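Local coordinates for 3-keto-5-aminohexanoate cleavage protein (Archaeoglobus fulgidus, PDB 3LOT) that probably catalyses the zinc-dependent cleavage of 3-keto-5-aminohexanoate, as a TIM-barrel member of the beta-keto acid cleavage enzyme family, at residues Asn120-Pro125 with Gly204-Ile209. Sequence-based numbering, arbitrary orientation.
Sequences NFAIHP and GILGGI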
ATOM      1  N   ASN D 120      17.702   9.921  15.312  1.00 10.54           N
ATOM      2  CA  ASN D 120      18.443  11.076  14.794  1.00 10.50           C
ATOM      3  C   ASN D 120      17.407  12.122  14.479  1.00 11.17           C
ATOM      4  O   ASN D 120      16.274  11.807  14.151  1.00 11.58           O
ATOM      5  CB  ASN D 120      19.251  10.718  13.552  1.00  8.73           C
ATOM      6  CG  ASN D 120      20.340   9.689  13.842  1.00 10.91           C
ATOM      7  OD1 ASN D 120      20.730   9.492  14.996  1.00 12.58           O
ATOM      8  ND2 ASN D 120      20.868   9.070  12.800  1.00  8.74           N
ATOM      9  N   PHE D 121      17.795  13.366  14.612  1.00 11.89           N
ATOM     10  CA  PHE D 121      16.941  14.490  14.331  1.00 12.94           C
ATOM     11  C   PHE D 121      17.877  15.612  13.956  1.00 11.98           C
ATOM     12  O   PHE D 121      18.340  16.315  14.811  1.00 11.16           O
ATOM     13  CB  PHE D 121      16.094  14.833  15.556  1.00 13.38           C
ATOM     14  CG  PHE D 121      14.950  15.761  15.253  1.00 16.34           C
ATOM     15  CD1 PHE D 121      15.146  16.929  14.506  1.00 17.94           C
ATOM     16  CD2 PHE D 121      13.681  15.490  15.733  1.00 18.80           C
ATOM     17  CE1 PHE D 121      14.075  17.793  14.256  1.00 19.02           C
ATOM     18  CE2 PHE D 121      12.625  16.348  15.468  1.00 17.54           C
ATOM     19  CZ  PHE D 121      12.823  17.483  14.743  1.00 17.08           C
ATOM     20  N   ALA D 122      18.191  15.697  12.652  1.00 11.87           N
ATOM     21  CA  ALA D 122      19.311  16.462  12.132  1.00 11.67           C
ATOM     22  C   ALA D 122      18.865  17.591  11.215  1.00 10.69           C
ATOM     23  O   ALA D 122      18.084  17.375  10.290  1.00 10.15           O
ATOM     24  CB  ALA D 122      20.305  15.494  11.385  1.00 11.24           C
ATOM     25  N   ILE D 123      19.334  18.804  11.530  1.00 10.97           N
ATOM     26  CA  ILE D 123      19.140  20.013  10.716  1.00 12.48           C
ATOM     27  C   ILE D 123      20.421  20.696  10.288  1.00 12.49           C
ATOM     28  O   ILE D 123      20.402  21.803   9.776  1.00 13.26           O
ATOM     29  CB  ILE D 123      18.233  21.010  11.441  1.00 12.96           C
ATOM     30  CG1 ILE D 123      18.834  21.476  12.804  1.00 13.60           C
ATOM     31  CG2 ILE D 123      16.856  20.362  11.587  1.00 11.85           C
ATOM     32  CD1 ILE D 123      17.819  22.269  13.657  1.00 12.49           C
ATOM     33  N   HIS D 124      21.551  20.022  10.455  1.00 13.97           N
ATOM     34  CA  HIS D 124      22.812  20.531   9.955  1.00 14.06           C
ATOM     35  C   HIS D 124      22.813  20.909   8.472  1.00 15.70           C
ATOM     36  O   HIS D 124      23.559  21.810   8.120  1.00 15.87           O
ATOM     37  CB  HIS D 124      24.001  19.614  10.286  1.00 14.38           C
ATOM     38  CG  HIS D 124      23.936  18.257   9.649  1.00 14.39           C
ATOM     39  ND1 HIS D 124      23.130  17.248  10.131  1.00 14.97           N
ATOM     40  CD2 HIS D 124      24.580  17.744   8.575  1.00 14.31           C
ATOM     41  CE1 HIS D 124      23.267  16.181   9.370  1.00 16.66           C
ATOM     42  NE2 HIS D 124      24.150  16.445   8.428  1.00 15.18           N
ATOM     43  N   PRO D 125      21.984  20.272   7.608  1.00 16.56           N
ATOM     44  CA  PRO D 125      21.955  20.726   6.202  1.00 17.40           C
ATOM     45  C   PRO D 125      21.499  22.202   5.962  1.00 18.25           C
ATOM     46  O   PRO D 125      21.837  22.807   4.929  1.00 18.40           O
ATOM     47  CB  PRO D 125      20.969  19.747   5.563  1.00 17.41           C
ATOM     48  CG  PRO D 125      21.129  18.502   6.388  1.00 17.31           C
ATOM     49  CD  PRO D 125      21.199  19.027   7.763  1.00 16.04           C
ATOM     50  N   GLY D 204       8.907  14.470   7.311  1.00 11.90           N
ATOM     51  CA  GLY D 204       9.934  15.243   6.652  1.00 11.87           C
ATOM     52  C   GLY D 204      11.147  15.573   7.505  1.00 11.39           C
ATOM     53  O   GLY D 204      11.938  16.402   7.120  1.00 12.22           O
ATOM     54  N   ILE D 205      11.291  14.988   8.679  1.00 11.95           N
ATOM     55  CA  ILE D 205      12.481  15.199   9.488  1.00 11.89           C
ATOM     56  C   ILE D 205      13.609  14.293   8.973  1.00 12.46           C
ATOM     57  O   ILE D 205      13.379  13.123   8.614  1.00 11.38           O
ATOM     58  CB  ILE D 205      12.237  14.948  11.001  1.00 11.63           C
ATOM     59  CG1 ILE D 205      11.164  15.895  11.539  1.00 12.97           C
ATOM     60  CG2 ILE D 205      13.542  15.097  11.802  1.00 13.16           C
ATOM     61  CD1 ILE D 205      11.417  17.341  11.336  1.00 13.24           C
ATOM     62  N   LEU D 206      14.828  14.850   8.925  1.00 12.22           N
ATOM     63  CA  LEU D 206      16.002  14.059   8.577  1.00 12.68           C
ATOM     64  C   LEU D 206      16.267  13.224   9.828  1.00 13.40           C
ATOM     65  O   LEU D 206      16.695  13.761  10.858  1.00 12.86           O
ATOM     66  CB  LEU D 206      17.186  14.948   8.172  1.00 12.95           C
ATOM     67  CG  LEU D 206      18.555  14.259   7.883  1.00 11.65           C
ATOM     68  CD1 LEU D 206      18.420  13.151   6.860  1.00 11.96           C
ATOM     69  CD2 LEU D 206      19.660  15.205   7.488  1.00 13.70           C
ATOM     70  N   GLY D 207      16.035  11.907   9.718  1.00 12.96           N
ATOM     71  CA  GLY D 207      16.046  11.003  10.855  1.00 13.58           C
ATOM     72  C   GLY D 207      14.715  10.303  11.018  1.00 13.11           C
ATOM     73  O   GLY D 207      14.599   9.323  11.769  1.00 12.34           O
ATOM     74  N   GLY D 208      13.704  10.809  10.317  1.00 13.44           N
ATOM     75  CA  GLY D 208      12.380  10.229  10.306  1.00 12.43           C
ATOM     76  C   GLY D 208      11.861   9.922   8.938  1.00 12.30           C
ATOM     77  O   GLY D 208      12.602   9.974   7.947  1.00 11.96           O
ATOM     78  N   ILE D 209      10.576   9.566   8.887  1.00 12.46           N
ATOM     79  CA  ILE D 209       9.909   9.287   7.615  1.00 11.30           C
ATOM     80  C   ILE D 209       9.715  10.559   6.776  1.00 11.34           C
ATOM     81  O   ILE D 209       9.597  11.646   7.324  1.00 10.41           O
ATOM     82  CB  ILE D 209       8.566   8.578   7.861  1.00 12.14           C
ATOM     83  CG1 ILE D 209       8.072   7.978   6.567  1.00 12.11           C
ATOM     84  CG2 ILE D 209       7.500   9.529   8.493  1.00 10.68           C
ATOM     85  CD1 ILE D 209       7.003   6.847   6.721  1.00  9.14           C
TER
HETATM   86  O   HOH W   1      15.365  17.639   9.736  1.00 20.42           O
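A single direct backbone hydrogen bond joins Ala122 to Leu206: Ala122 N donates to Leu206 O at 3.0 Å, nearly straight (165°) and in the carbonyl plane. A water adds an indirect link, donating to Ala122 O and accepting from Leu206 N. Gly207, in the type II turn Ile205-Gly208, brings CA within 3.4 Å of Asn120 O, a CA-H...O contact where a CB would clash; that buried carbonyl has no conventional partner. The apolar part centres on a CH-pi contact: Ile205 CG2 lies over the Phe121 ring, 3.6 Å from its centroid and 8° off the normal, while Ile205 CD1 reaches Phe121 CZ at 3.7 Å. Phe121 CG stands anti to the backbone N (chi1 -166°), which swings the ring under Ile205. With the ring cut back to an alanine here, Ile205 CG2 would probably lose its aromatic face and a gap would open beneath it. Leu206 CD2 meets Pro125 CG at 3.8 Å and Ala122 CB at 4.0 Å. Phe121 lies about 8 Å from the zinc ion, side chain to metal, and Phe154 of the second subunit packs on Ala122 and Leu206. The contact joins the loop between strand 119-120 and helix 137-144 to that between barrel strand 197-203 and helix 213-226.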